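Local structure of siroheme decarboxylase (Hydrogenobacter thermophilus, 4CH7) at residues I246-R251 against R296-S301; S177-S182 against L191-R196. The protein catalyses the decarboxylation of siroheme to 12,18-didecarboxysiroheme, a step in the biosynthesis of heme d1. All blocks are in the same frame, centred on the assembly; numbering follows the deposited sequence.

Contact 1: residues I246-R251 against R296-S301; sequences IEEVGR and REKALS
In the second AsnC-like ligand-binding domain, an alpha/beta unit of the dimeric alpha-beta barrel kind, two helices pack against strands of the barrel, and this contact joins them: Val249, on helix 246-254, meets Leu300, just past the end of helix 284-297. It illustrates how neighbouring helices can be tied by very few side chains. The two backbones stay well apart, nearest at Val249 CA and Lys298 CA, 7.3 Å from each other, and no hydrogen bond crosses between the segments. The inner layer is apolar. Val249 and Leu300 reach toward each other tip to tip, both are buried, and both also touch Val241, so the three side chains form one small apolar cluster.

The outer layer is charged. The carboxylate of Glu248 faces the ammonium group of Lys298 as a salt bridge, although OE2 and NZ are modelled too close together for their exact places to be trusted. A bend at chi2 turns the Lys298 chain toward helix 246-254, and the lysine also makes a cation-pi contact with Tyr252, one helical turn beyond Glu248. Chain direction changes just after Lys298: Ala299 has positive phi (52°) in a Schellman motif that ends the helix. The turn releases Leu300 from the helix and lets its side chain point at helix 246-254. With CG1 of Val249 anti to the backbone N (chi1 173°), that methyl is the one that touches, Val249 CG1 lying 3.8 Å from Leu300 CD1.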
loop_
_atom_site.group_PDB
_atom_site.type_symbol
_atom_site.label_atom_id
_atom_site.label_comp_id
_atom_site.label_asym_id
_atom_site.label_seq_id
_atom_site.Cartn_x
_atom_site.Cartn_y
_atom_site.Cartn_z
ATOM N N ILE A 246 6.242 -22.072 -3.562
ATOM C CA ILE A 246 5.611 -20.843 -3.067
ATOM C C ILE A 246 4.343 -20.458 -3.834
ATOM O O ILE A 246 3.399 -19.924 -3.248
ATOM C CB ILE A 246 6.588 -19.637 -3.070
ATOM C CG1 ILE A 246 7.163 -19.393 -4.468
ATOM C CG2 ILE A 246 7.707 -19.839 -2.061
ATOM C CD1 ILE A 246 8.300 -18.391 -4.498
ATOM N N GLU A 247 4.328 -20.724 -5.137
ATOM C CA GLU A 247 3.140 -20.487 -5.954
ATOM C C GLU A 247 1.967 -21.313 -5.442
ATOM O O GLU A 247 0.949 -20.761 -5.027
ATOM C CB GLU A 247 3.407 -20.816 -7.427
ATOM C CG GLU A 247 3.885 -19.638 -8.267
ATOM C CD GLU A 247 3.893 -19.945 -9.755
ATOM O OE1 GLU A 247 3.379 -21.013 -10.150
ATOM O OE2 GLU A 247 4.413 -19.115 -10.529
ATOM N N GLU A 248 2.120 -22.634 -5.473
ATOM C CA GLU A 248 1.101 -23.550 -4.971
ATOM C C GLU A 248 0.713 -23.235 -3.527
ATOM O O GLU A 248 -0.471 -23.103 -3.212
ATOM C CB GLU A 248 1.584 -24.999 -5.065
ATOM C CG GLU A 248 0.629 -25.999 -4.427
ATOM C CD GLU A 248 1.346 -27.141 -3.735
ATOM O OE1 GLU A 248 2.539 -27.365 -4.029
ATOM O OE2 GLU A 248 0.716 -27.816 -2.896
ATOM N N VAL A 249 1.718 -23.117 -2.658
ATOM C CA VAL A 249 1.494 -22.812 -1.247
ATOM C C VAL A 249 0.721 -21.506 -1.070
ATOM O O VAL A 249 -0.244 -21.450 -0.306
ATOM C CB VAL A 249 2.817 -22.749 -0.457
ATOM C CG1 VAL A 249 2.570 -22.260 0.958
ATOM C CG2 VAL A 249 3.479 -24.114 -0.423
ATOM N N GLY A 250 1.146 -20.466 -1.782
ATOM C CA GLY A 250 0.465 -19.182 -1.747
ATOM C C GLY A 250 -1.002 -19.294 -2.122
ATOM O O GLY A 250 -1.859 -18.671 -1.491
ATOM N N ARG A 251 -1.288 -20.101 -3.142
ATOM C CA ARG A 251 -2.659 -20.322 -3.595
ATOM C C ARG A 251 -3.446 -21.174 -2.604
ATOM O O ARG A 251 -4.632 -20.934 -2.374
ATOM C CB ARG A 251 -2.675 -20.976 -4.979
ATOM C CG ARG A 251 -1.934 -20.187 -6.046
ATOM C CD ARG A 251 -2.094 -20.795 -7.429
ATOM N NE ARG A 251 -1.151 -20.213 -8.382
ATOM C CZ ARG A 251 -0.159 -20.885 -8.958
ATOM N NH1 ARG A 251 0.020 -22.170 -8.691
ATOM N NH2 ARG A 251 0.651 -20.272 -9.809
ATOM N N ARG A 296 0.817 -28.415 8.614
ATOM C CA ARG A 296 0.620 -29.858 8.536
ATOM C C ARG A 296 0.433 -30.340 7.098
ATOM O O ARG A 296 1.179 -31.194 6.616
ATOM C CB ARG A 296 -0.592 -30.265 9.379
ATOM C CG ARG A 296 -0.969 -31.736 9.276
ATOM C CD ARG A 296 -2.245 -32.047 10.052
ATOM N NE ARG A 296 -2.182 -31.576 11.433
ATOM C CZ ARG A 296 -2.877 -30.544 11.900
ATOM N NH1 ARG A 296 -3.695 -29.876 11.099
ATOM N NH2 ARG A 296 -2.760 -30.177 13.169
ATOM N N GLU A 297 -0.565 -29.782 6.420
ATOM C CA GLU A 297 -0.935 -30.232 5.082
ATOM C C GLU A 297 0.132 -29.925 4.029
ATOM O O GLU A 297 0.235 -30.625 3.018
ATOM C CB GLU A 297 -2.281 -29.623 4.672
ATOM N N LYS A 298 0.927 -28.887 4.268
ATOM C CA LYS A 298 1.956 -28.489 3.313
ATOM C C LYS A 298 3.371 -28.791 3.795
ATOM O O LYS A 298 4.341 -28.426 3.133
ATOM C CB LYS A 298 1.818 -27.005 2.959
ATOM C CG LYS A 298 0.594 -26.695 2.119
ATOM C CD LYS A 298 0.597 -27.537 0.853
ATOM C CE LYS A 298 -0.709 -27.410 0.092
ATOM N NZ LYS A 298 -0.694 -28.183 -1.179
ATOM N N ALA A 299 3.476 -29.465 4.939
ATOM C CA ALA A 299 4.766 -29.839 5.523
ATOM C C ALA A 299 5.717 -28.651 5.663
ATOM O O ALA A 299 6.862 -28.700 5.210
ATOM C CB ALA A 299 5.415 -30.954 4.717
ATOM N N LEU A 300 5.230 -27.587 6.294
ATOM C CA LEU A 300 6.016 -26.375 6.496
ATOM C C LEU A 300 6.217 -26.122 7.990
ATOM O O LEU A 300 5.421 -25.428 8.626
ATOM C CB LEU A 300 5.333 -25.179 5.825
ATOM C CG LEU A 300 5.014 -25.348 4.337
ATOM C CD1 LEU A 300 4.271 -24.142 3.789
ATOM C CD2 LEU A 300 6.280 -25.599 3.541
ATOM N N SER A 301 7.284 -26.694 8.543
ATOM C CA SER A 301 7.566 -26.595 9.972
ATOM C C SER A 301 8.260 -25.285 10.329
ATOM O O SER A 301 8.278 -24.880 11.492
ATOM C CB SER A 301 8.419 -27.780 10.427
ATOM O OG SER A 301 9.598 -27.887 9.650
#

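Contact 2: residues S177-S182 against L191-R196; sequences SITQGS and LEYAKR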
loop_
_atom_site.group_PDB
_atom_site.type_symbol
_atom_site.label_atom_id
_atom_site.label_comp_id
_atom_site.label_asym_id
_atom_site.label_seq_id
_atom_site.Cartn_x
_atom_site.Cartn_y
_atom_site.Cartn_z
ATOM N N SER A 177 0.932 14.106 -8.255
ATOM C CA SER A 177 0.734 14.889 -7.036
ATOM C C SER A 177 -0.703 15.374 -6.842
ATOM O O SER A 177 -1.281 15.210 -5.765
ATOM C CB SER A 177 1.692 16.082 -7.018
ATOM O OG SER A 177 1.395 16.954 -5.944
ATOM N N ILE A 178 -1.281 15.956 -7.890
ATOM C CA ILE A 178 -2.602 16.570 -7.787
ATOM C C ILE A 178 -3.765 15.628 -8.116
ATOM O O ILE A 178 -4.914 15.926 -7.789
ATOM C CB ILE A 178 -2.724 17.827 -8.676
ATOM C CG1 ILE A 178 -2.942 17.440 -10.141
ATOM C CG2 ILE A 178 -1.499 18.723 -8.525
ATOM C CD1 ILE A 178 -3.663 18.503 -10.939
ATOM N N THR A 179 -3.472 14.500 -8.762
ATOM C CA THR A 179 -4.516 13.551 -9.159
ATOM C C THR A 179 -4.710 12.400 -8.169
ATOM O O THR A 179 -5.749 11.743 -8.179
ATOM C CB THR A 179 -4.250 12.950 -10.560
ATOM O OG1 THR A 179 -2.967 12.310 -10.585
ATOM C CG2 THR A 179 -4.309 14.026 -11.630
ATOM N N GLN A 180 -3.716 12.169 -7.316
ATOM C CA GLN A 180 -3.705 11.008 -6.421
ATOM C C GLN A 180 -4.854 10.963 -5.407
ATOM O O GLN A 180 -5.192 9.891 -4.902
ATOM C CB GLN A 180 -2.361 10.905 -5.689
ATOM C CG GLN A 180 -2.015 12.120 -4.827
ATOM C CD GLN A 180 -0.651 12.007 -4.168
ATOM O OE1 GLN A 180 -0.241 10.927 -3.745
ATOM N NE2 GLN A 180 0.057 13.127 -4.077
ATOM N N GLY A 181 -5.455 12.114 -5.119
ATOM C CA GLY A 181 -6.498 12.194 -4.108
ATOM C C GLY A 181 -7.868 11.738 -4.571
ATOM O O GLY A 181 -7.982 10.966 -5.521
ATOM N N SER A 182 -8.908 12.215 -3.890
ATOM C CA SER A 182 -10.285 11.857 -4.224
ATOM C C SER A 182 -10.661 12.271 -5.641
ATOM O O SER A 182 -10.523 13.437 -6.009
ATOM C CB SER A 182 -11.261 12.503 -3.236
ATOM O OG SER A 182 -11.181 11.908 -1.955
ATOM N N LEU A 191 -11.208 18.124 -15.599
ATOM C CA LEU A 191 -11.144 19.526 -16.012
ATOM C C LEU A 191 -10.357 20.418 -15.053
ATOM O O LEU A 191 -9.429 21.112 -15.470
ATOM C CB LEU A 191 -12.548 20.098 -16.220
ATOM C CG LEU A 191 -12.570 21.538 -16.732
ATOM C CD1 LEU A 191 -11.765 21.643 -18.014
ATOM C CD2 LEU A 191 -13.991 22.029 -16.950
ATOM N N GLU A 192 -10.735 20.412 -13.777
ATOM C CA GLU A 192 -10.047 21.231 -12.782
ATOM C C GLU A 192 -8.571 20.869 -12.659
ATOM O O GLU A 192 -7.719 21.752 -12.538
ATOM C CB GLU A 192 -10.735 21.143 -11.418
ATOM C CG GLU A 192 -11.871 22.139 -11.239
ATOM C CD GLU A 192 -11.476 23.551 -11.631
ATOM O OE1 GLU A 192 -10.389 24.011 -11.223
ATOM O OE2 GLU A 192 -12.255 24.202 -12.355
ATOM N N TYR A 193 -8.279 19.571 -12.694
ATOM C CA TYR A 193 -6.903 19.083 -12.707
ATOM C C TYR A 193 -6.134 19.682 -13.879
ATOM O O TYR A 193 -5.013 20.160 -13.724
ATOM C CB TYR A 193 -6.878 17.557 -12.826
ATOM C CG TYR A 193 -7.292 16.806 -11.577
ATOM C CD1 TYR A 193 -7.221 17.401 -10.326
ATOM C CD2 TYR A 193 -7.746 15.495 -11.653
ATOM C CE1 TYR A 193 -7.596 16.715 -9.187
ATOM C CE2 TYR A 193 -8.122 14.802 -10.517
ATOM C CZ TYR A 193 -8.045 15.417 -9.288
ATOM O OH TYR A 193 -8.418 14.731 -8.155
ATOM N N ALA A 194 -6.753 19.648 -15.055
ATOM C CA ALA A 194 -6.140 20.163 -16.274
ATOM C C ALA A 194 -5.861 21.663 -16.186
ATOM O O ALA A 194 -4.802 22.129 -16.615
ATOM C CB ALA A 194 -7.016 19.851 -17.475
ATOM N N LYS A 195 -6.817 22.416 -15.644
ATOM C CA LYS A 195 -6.644 23.853 -15.446
ATOM C C LYS A 195 -5.469 24.137 -14.513
ATOM O O LYS A 195 -4.666 25.033 -14.771
ATOM C CB LYS A 195 -7.919 24.478 -14.873
ATOM C CG LYS A 195 -9.104 24.513 -15.831
ATOM C CD LYS A 195 -10.287 25.232 -15.191
ATOM C CE LYS A 195 -11.530 25.172 -16.067
ATOM N NZ LYS A 195 -11.350 25.886 -17.359
ATOM N N ARG A 196 -5.381 23.373 -13.426
ATOM C CA ARG A 196 -4.291 23.520 -12.464
ATOM C C ARG A 196 -2.946 23.184 -13.100
ATOM O O ARG A 196 -1.930 23.802 -12.786
ATOM C CB ARG A 196 -4.527 22.632 -11.237
ATOM C CG ARG A 196 -5.669 23.088 -10.333
ATOM C CD ARG A 196 -6.001 22.040 -9.270
ATOM N NE ARG A 196 -4.907 21.832 -8.324
ATOM C CZ ARG A 196 -4.925 20.932 -7.345
ATOM N NH1 ARG A 196 -5.980 20.147 -7.178
ATOM N NH2 ARG A 196 -3.885 20.812 -6.531
HETATM O O HOH W 1 -6.175 14.968 -5.633
#
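Tyr193, projecting from helix 191-196 onto Ile178 and Thr179 of the preceding helix, gives a compact example of an aromatic wedge between two helices of a helix-turn-helix domain, here the second such domain of the chain. Apolar contacts form the bulk of it. Thr179 CG2 sits over one face of the ring in a CH-pi contact, 4.1 Å from the centroid and 26° off the normal. The hydroxyl is the other branch, OG1 bonding to Ile175 O and to Tyr57 OH, which leaves CG2 toward the ring. Ile178 CD1 lies beside the root of the same tyrosine, 3.8 Å from Tyr193 CD1 and 3.5 Å from Tyr193 O. Beyond the two segments, the ring also touches Pro184 and Leu204, the latter on helix 201-213.

A cationic group adds a second flat surface. The Arg196 chain turns at chi3 (65°) and lays its guanidinium along Ile178, whose CG2 stands over one face, 3.7 Å from Arg196 NH2; the two side chains run past each other in opposite directions.

Polar links gather at the phenol end. A water donates to Ile178 O at 2.7 Å, accepts weakly from Gly181 N, and lies in a weak contact 3.4 Å from Tyr193 OH. Were the Tyr193 ring cut back to an alanine here, the Thr179 methyl would probably lose its aromatic face, the water its phenol neighbour, and a gap would open beside Ile178.

The chemistry implies a junction that rests mainly on the apolar surfaces of Tyr193 and Ile178, with a water bridging Ile178 O and, weakly, Gly181 N beside the phenol.

Contact 1 and contact 2 illustrate one principle, that buried apolar atoms join helices while charged side chains fringe them, in two different folds. Each is partly buried and lies toward the periphery, on opposite sides of the chain's centre, with centres about 45 Å apart and no element in common. Residues 246-251 and 296-301 belong to the second ligand-binding domain, where the helices stand on a barrel sheet; residues 177-182 and 191-196 belong to the second helix-turn-helix domain, where helix packs on helix. Accordingly, contact 1 combines one aliphatic tip-to-tip pair with a salt bridge of uncertain geometry, whereas contact 2 relies on an aromatic face, a guanidinium lying against an isoleucine and a water.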